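Local coordinates for protein serine hydrolase CCSP0084 (Cycloclasticus sp. P1, PDB 4I3F) that probably hydrolyses esters and carbon-carbon bonds of meta-cleavage products formed in aromatic degradation, as a serine hydrolase of the alpha/beta hydrolase family, at residues N26-G30 with S31-F35; I254-N257 with N258-L262. All coordinates share one frame; numbering follows the deposited sequence.

From the N terminus, the chain first runs along strand 23-29, the outermost at one side of the mixed sheet, and contact 1 closes its turn into strand 32-39, making a beta hairpin beside helix 96-113. Most of the alpha/beta hydrolase fold follows before contact 2 begins. There, the loop leaving strand 243-248 turns into helix 257-265, and residues 254-257 close against the first turn of that helix. The two contacts are in series, neither nested nor crossed. Their centres lie about 33 Å apart on opposite sides of the chain's centre. Each is local: contact 1 lies on strand 23-29 itself, contact 2 on a helix that packs against the other outermost strand, 269-274.

Contact 1. Residues N26-G30 with S31-F35; sequences NIQTG and SFNTF
T29 OG1 and T34 OG1 lie 2.7 Å apart and share a hydrogen bond in which either may be the donor, their side chains crossing at about a right angle. T34 OG1 also bonds Q106 NE2 of helix 96-113, giving this buried hydroxyl two partners. Backbone bonds run I27 N to T34 O (2.9 Å) and, almost straight at 176°, T34 N to I27 O (2.8 Å). T29 N donates to F32 O at 2.9 Å. These alternate with the non-hydrogen-bonded pairs N26/F35 and Q28/N33, the signature of an antiparallel beta hairpin, closed by a type II' turn from T29 to F32. G30 takes its first corner with a positive phi of 69°, which favours glycine. With CG between backbone N and carbonyl carbon (chi1 61°), F32 folds its ring back against T29, whose O lies over one face toward the rim, 3.6 Å from F32 CD2. The ring also meets H89. I27 CG2 lies alongside T34, while I27 rests on L110 and A113. On the face carrying N26, Q28, N33 and F35, N26 OD1 approaches the F35 ring edge in plane, 3.4 Å from F35 CD1. N33 OD1 comes within 3.2 Å of Q28 CA.

Contact 2. Residues I254-N257 with N258-L262; sequences IPLN and NAYYL
N258 turns its side chain back against P255 and I254, where its CB, CG and ND2 each find a neighbour. Its CB sits 3.4 Å from P255 O. With CG anti to its own carbonyl carbon (chi1 -71°), the torsion brings the amide back over the preceding loop, where N258 CG passes I254 CG2 at 3.8 Å. At the tip, N258 ND2 donates to P255 O at 2.6 Å, a shortness that is doubtful, with the acceptor only 6° out of the amide plane. Beyond the two segments, A153 and F155 touch the same side chain.

P255 O is gripped a second time by N258 N at 3.0 Å. Both donors approach from the same face of the carbonyl plane, the backbone one well above it and the side-chain one less tilted. Side chain and backbone of one residue thus both donate to one carbonyl oxygen at the start of helix 257-265. In the alpha/beta hydrolase fold this loop leads from strand 243-248 into that helix; L256 packs on H247 and V273, A259 on H247 and L271. The first turn is drawn in by A259 N to L256 O, 3.0 Å with the donor above the carbonyl plane, and by a weak bond from Y260 N to the same oxygen. Y261 N to N257 O, at 2.9 Å, is a regular i to i+4 helical bond. L256 CG lies over the Y260 ring off-centre, 28° from the ring normal and 3.8 Å from Y260 CZ, a CH-pi contact.

A leucine in place of N258 would probably leave P255 O with the backbone N-H as its single strong donor here and set the loop freer to shift.

Two converging N-H groups imply that P255 O is satisfied by the helix start itself, whereas I254 N bonds D251 OD1 and I254 O bonds H247 NE2; I254 CG2 and the proline ring pack against the amide nitrogen end.

Contact 1. Residues N26-G30 with S31-F35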
ATOM      1  N   ASN A  26      16.051 -11.277   3.430  1.00 21.59           N
ATOM      2  CA  ASN A  26      16.095 -10.925   2.028  1.00 22.85           C
ATOM      3  C   ASN A  26      15.830 -12.199   1.258  1.00 25.89           C
ATOM      4  O   ASN A  26      16.537 -13.198   1.429  1.00 33.03           O
ATOM      5  CB  ASN A  26      17.458 -10.336   1.658  1.00 24.01           C
ATOM      6  CG  ASN A  26      17.740  -9.038   2.381  1.00 29.06           C
ATOM      7  OD1 ASN A  26      17.205  -7.990   2.020  1.00 26.94           O
ATOM      8  ND2 ASN A  26      18.578  -9.096   3.412  1.00 34.51           N
ATOM      9  N   ILE A  27      14.795 -12.180   0.430  1.00 21.90           N
ATOM     10  CA  ILE A  27      14.345 -13.396  -0.218  1.00 20.35           C
ATOM     11  C   ILE A  27      14.256 -13.190  -1.726  1.00 17.52           C
ATOM     12  O   ILE A  27      13.749 -12.171  -2.197  1.00 16.06           O
ATOM     13  CB  ILE A  27      13.008 -13.868   0.400  1.00 21.40           C
ATOM     14  CG1 ILE A  27      12.548 -15.187  -0.211  1.00 27.25           C
ATOM     15  CG2 ILE A  27      11.937 -12.799   0.290  1.00 20.87           C
ATOM     16  CD1 ILE A  27      11.561 -15.921   0.671  1.00 29.82           C
ATOM     17  N   GLN A  28      14.788 -14.147  -2.480  1.00 18.26           N
ATOM     18  CA  GLN A  28      14.803 -14.017  -3.931  1.00 16.34           C
ATOM     19  C   GLN A  28      13.391 -14.108  -4.498  1.00 18.51           C
ATOM     20  O   GLN A  28      12.678 -15.081  -4.262  1.00 22.42           O
ATOM     21  CB  GLN A  28      15.686 -15.097  -4.543  1.00 21.96           C
ATOM     22  CG  GLN A  28      15.804 -15.013  -6.048  1.00 21.81           C
ATOM     23  CD  GLN A  28      16.773 -16.038  -6.590  1.00 42.02           C
ATOM     24  OE1 GLN A  28      17.836 -16.265  -6.015  1.00 48.09           O
ATOM     25  NE2 GLN A  28      16.406 -16.678  -7.695  1.00 46.20           N
ATOM     26  N   THR A  29      12.987 -13.085  -5.246  1.00 16.07           N
ATOM     27  CA  THR A  29      11.685 -13.088  -5.890  1.00 14.16           C
ATOM     28  C   THR A  29      11.911 -12.775  -7.355  1.00 15.69           C
ATOM     29  O   THR A  29      11.969 -11.604  -7.747  1.00 14.99           O
ATOM     30  CB  THR A  29      10.731 -12.046  -5.270  1.00 15.64           C
ATOM     31  OG1 THR A  29      11.393 -10.774  -5.216  1.00 14.91           O
ATOM     32  CG2 THR A  29      10.342 -12.449  -3.850  1.00 13.88           C
ATOM     33  N   GLY A  30      12.062 -13.821  -8.157  1.00 17.38           N
ATOM     34  CA  GLY A  30      12.382 -13.640  -9.561  1.00 17.86           C
ATOM     35  C   GLY A  30      13.794 -13.111  -9.750  1.00 20.95           C
ATOM     36  O   GLY A  30      14.744 -13.679  -9.217  1.00 18.10           O
ATOM     37  N   SER A  31      13.924 -12.009 -10.488  1.00 15.99           N
ATOM     38  CA  SER A  31      15.230 -11.509 -10.895  1.00 17.85           C
ATOM     39  C   SER A  31      15.876 -10.583  -9.865  1.00 15.23           C
ATOM     40  O   SER A  31      16.984 -10.084 -10.088  1.00 15.96           O
ATOM     41  CB  SER A  31      15.125 -10.789 -12.241  1.00 16.14           C
ATOM     42  OG  SER A  31      14.202  -9.714 -12.165  1.00 17.48           O
ATOM     43  N   PHE A  32      15.202 -10.347  -8.743  1.00 14.30           N
ATOM     44  CA  PHE A  32      15.746  -9.455  -7.723  1.00 15.76           C
ATOM     45  C   PHE A  32      15.400  -9.953  -6.326  1.00 15.53           C
ATOM     46  O   PHE A  32      14.564 -10.845  -6.176  1.00 16.76           O
ATOM     47  CB  PHE A  32      15.196  -8.034  -7.914  1.00 13.82           C
ATOM     48  CG  PHE A  32      13.709  -7.943  -7.797  1.00 13.66           C
ATOM     49  CD1 PHE A  32      13.121  -7.537  -6.607  1.00 15.03           C
ATOM     50  CD2 PHE A  32      12.890  -8.280  -8.872  1.00 16.17           C
ATOM     51  CE1 PHE A  32      11.745  -7.469  -6.490  1.00 11.84           C
ATOM     52  CE2 PHE A  32      11.508  -8.204  -8.766  1.00 13.67           C
ATOM     53  CZ  PHE A  32      10.932  -7.802  -7.569  1.00 13.20           C
ATOM     54  N   ASN A  33      16.025  -9.371  -5.304  1.00 15.51           N
ATOM     55  CA  ASN A  33      15.699  -9.732  -3.923  1.00 18.03           C
ATOM     56  C   ASN A  33      14.661  -8.828  -3.286  1.00 16.86           C
ATOM     57  O   ASN A  33      14.680  -7.612  -3.485  1.00 16.23           O
ATOM     58  CB  ASN A  33      16.955  -9.749  -3.056  1.00 20.63           C
ATOM     59  CG  ASN A  33      17.829 -10.940  -3.338  1.00 28.56           C
ATOM     60  OD1 ASN A  33      17.337 -12.050  -3.517  1.00 33.88           O
ATOM     61  ND2 ASN A  33      19.138 -10.718  -3.390  1.00 36.01           N
ATOM     62  N   THR A  34      13.770  -9.431  -2.503  1.00 12.46           N
ATOM     63  CA  THR A  34      12.772  -8.681  -1.749  1.00 13.79           C
ATOM     64  C   THR A  34      13.138  -8.607  -0.271  1.00 16.05           C
ATOM     65  O   THR A  34      13.425  -9.627   0.354  1.00 17.40           O
ATOM     66  CB  THR A  34      11.380  -9.312  -1.891  1.00 15.62           C
ATOM     67  OG1 THR A  34      10.872  -9.039  -3.202  1.00 14.40           O
ATOM     68  CG2 THR A  34      10.413  -8.730  -0.863  1.00 15.18           C
ATOM     69  N   PHE A  35      13.139  -7.397   0.288  1.00 14.81           N
ATOM     70  CA  PHE A  35      13.331  -7.254   1.724  1.00 15.76           C
ATOM     71  C   PHE A  35      11.990  -7.511   2.393  1.00 14.99           C
ATOM     72  O   PHE A  35      10.982  -6.909   2.022  1.00 12.81           O
ATOM     73  CB  PHE A  35      13.847  -5.861   2.070  1.00 16.39           C
ATOM     74  CG  PHE A  35      14.070  -5.658   3.542  1.00 17.47           C
ATOM     75  CD1 PHE A  35      15.189  -6.197   4.166  1.00 17.03           C
ATOM     76  CD2 PHE A  35      13.150  -4.949   4.302  1.00 14.87           C
ATOM     77  CE1 PHE A  35      15.400  -6.025   5.520  1.00 22.69           C
ATOM     78  CE2 PHE A  35      13.352  -4.769   5.656  1.00 18.35           C
ATOM     79  CZ  PHE A  35      14.478  -5.308   6.270  1.00 18.58           C
TER

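Contact 2. Residues I254-N257 with N258-L262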
ATOM      1  N   ILE A 254      -5.956  10.450  -2.513  1.00 14.08           N
ATOM      2  CA  ILE A 254      -6.896   9.636  -3.281  1.00 11.06           C
ATOM      3  C   ILE A 254      -8.302  10.089  -2.906  1.00 11.61           C
ATOM      4  O   ILE A 254      -8.666  10.044  -1.746  1.00 12.06           O
ATOM      5  CB  ILE A 254      -6.767   8.135  -2.935  1.00  9.99           C
ATOM      6  CG1 ILE A 254      -5.308   7.690  -2.934  1.00 13.16           C
ATOM      7  CG2 ILE A 254      -7.611   7.291  -3.916  1.00 10.57           C
ATOM      8  CD1 ILE A 254      -4.595   7.921  -4.270  1.00 13.79           C
ATOM      9  N   PRO A 255      -9.099  10.532  -3.889  1.00 10.47           N
ATOM     10  CA  PRO A 255     -10.430  11.076  -3.583  1.00  8.53           C
ATOM     11  C   PRO A 255     -11.340  10.016  -2.976  1.00 11.96           C
ATOM     12  O   PRO A 255     -11.260   8.845  -3.345  1.00 11.57           O
ATOM     13  CB  PRO A 255     -10.955  11.508  -4.954  1.00 13.17           C
ATOM     14  CG  PRO A 255      -9.740  11.653  -5.814  1.00 19.51           C
ATOM     15  CD  PRO A 255      -8.783  10.607  -5.326  1.00 12.78           C
ATOM     16  N   LEU A 256     -12.181  10.423  -2.032  1.00 11.39           N
ATOM     17  CA  LEU A 256     -13.120   9.508  -1.393  1.00  7.33           C
ATOM     18  C   LEU A 256     -14.026   8.857  -2.427  1.00 11.02           C
ATOM     19  O   LEU A 256     -14.453   7.713  -2.244  1.00 10.01           O
ATOM     20  CB  LEU A 256     -13.974  10.284  -0.382  1.00 10.95           C
ATOM     21  CG  LEU A 256     -15.115   9.550   0.325  1.00 10.61           C
ATOM     22  CD1 LEU A 256     -14.564   8.404   1.141  1.00 13.31           C
ATOM     23  CD2 LEU A 256     -15.869  10.527   1.218  1.00 13.06           C
ATOM     24  N   ASN A 257     -14.321   9.573  -3.512  1.00 12.70           N
ATOM     25  CA  ASN A 257     -15.166   9.007  -4.573  1.00 13.67           C
ATOM     26  C   ASN A 257     -14.623   7.696  -5.144  1.00 14.23           C
ATOM     27  O   ASN A 257     -15.383   6.885  -5.677  1.00 12.55           O
ATOM     28  CB  ASN A 257     -15.391  10.008  -5.709  1.00 15.92           C
ATOM     29  CG  ASN A 257     -16.366  11.105  -5.342  1.00 29.29           C
ATOM     30  OD1 ASN A 257     -17.151  10.972  -4.404  1.00 36.24           O
ATOM     31  ND2 ASN A 257     -16.328  12.197  -6.094  1.00 34.34           N
ATOM     32  N   ASN A 258     -13.327   7.451  -5.027  1.00 12.95           N
ATOM     33  CA  ASN A 258     -12.760   6.173  -5.497  1.00 13.08           C
ATOM     34  C   ASN A 258     -13.267   5.014  -4.735  1.00 11.46           C
ATOM     35  O   ASN A 258     -13.474   3.990  -5.253  1.00 11.51           O
ATOM     36  CB  ASN A 258     -11.305   6.070  -5.273  1.00 17.39           C
ATOM     37  CG  ASN A 258     -10.636   6.911  -6.121  1.00 21.87           C
ATOM     38  OD1 ASN A 258     -10.559   6.569  -7.188  1.00 51.87           O
ATOM     39  ND2 ASN A 258     -10.452   8.195  -5.725  1.00 45.36           N
ATOM     40  N   ALA A 259     -13.410   5.226  -3.449  1.00 10.61           N
ATOM     41  CA  ALA A 259     -13.898   4.129  -2.629  1.00 12.16           C
ATOM     42  C   ALA A 259     -15.326   3.813  -3.026  1.00 11.13           C
ATOM     43  O   ALA A 259     -15.708   2.640  -3.146  1.00 11.20           O
ATOM     44  CB  ALA A 259     -13.799   4.471  -1.143  1.00 11.99           C
ATOM     45  N   TYR A 260     -16.123   4.857  -3.229  1.00 13.88           N
ATOM     46  CA  TYR A 260     -17.506   4.676  -3.657  1.00  8.21           C
ATOM     47  C   TYR A 260     -17.595   3.980  -5.015  1.00  9.64           C
ATOM     48  O   TYR A 260     -18.494   3.162  -5.251  1.00 11.90           O
ATOM     49  CB  TYR A 260     -18.199   6.027  -3.754  1.00  9.64           C
ATOM     50  CG  TYR A 260     -18.349   6.782  -2.447  1.00 11.43           C
ATOM     51  CD1 TYR A 260     -18.709   8.124  -2.452  1.00 15.03           C
ATOM     52  CD2 TYR A 260     -18.156   6.164  -1.218  1.00 10.56           C
ATOM     53  CE1 TYR A 260     -18.861   8.832  -1.272  1.00 13.76           C
ATOM     54  CE2 TYR A 260     -18.303   6.882  -0.032  1.00 10.57           C
ATOM     55  CZ  TYR A 260     -18.657   8.199  -0.069  1.00 11.82           C
ATOM     56  OH  TYR A 260     -18.829   8.905   1.109  1.00 13.95           O
ATOM     57  N   TYR A 261     -16.682   4.333  -5.917  1.00 12.90           N
ATOM     58  CA  TYR A 261     -16.607   3.737  -7.250  1.00 11.95           C
ATOM     59  C   TYR A 261     -16.339   2.244  -7.135  1.00 10.72           C
ATOM     60  O   TYR A 261     -17.001   1.429  -7.801  1.00 13.14           O
ATOM     61  CB  TYR A 261     -15.453   4.391  -8.013  1.00 12.18           C
ATOM     62  CG  TYR A 261     -15.291   3.965  -9.456  1.00 13.34           C
ATOM     63  CD1 TYR A 261     -15.863   4.698 -10.482  1.00 15.33           C
ATOM     64  CD2 TYR A 261     -14.544   2.841  -9.790  1.00 16.84           C
ATOM     65  CE1 TYR A 261     -15.704   4.318 -11.808  1.00 17.62           C
ATOM     66  CE2 TYR A 261     -14.390   2.452 -11.108  1.00 16.26           C
ATOM     67  CZ  TYR A 261     -14.964   3.191 -12.110  1.00 17.97           C
ATOM     68  OH  TYR A 261     -14.796   2.803 -13.426  1.00 21.33           O
ATOM     69  N   LEU A 262     -15.356   1.892  -6.309  1.00  9.73           N
ATOM     70  CA  LEU A 262     -14.960   0.500  -6.162  1.00 12.16           C
ATOM     71  C   LEU A 262     -16.080  -0.335  -5.545  1.00  9.91           C
ATOM     72  O   LEU A 262     -16.422  -1.403  -6.072  1.00 11.43           O
ATOM     73  CB  LEU A 262     -13.651   0.369  -5.381  1.00  9.71           C
ATOM     74  CG  LEU A 262     -12.431   0.921  -6.127  1.00 10.93           C
ATOM     75  CD1 LEU A 262     -11.218   1.042  -5.219  1.00 11.59           C
ATOM     76  CD2 LEU A 262     -12.086   0.055  -7.337  1.00  8.69           C
TER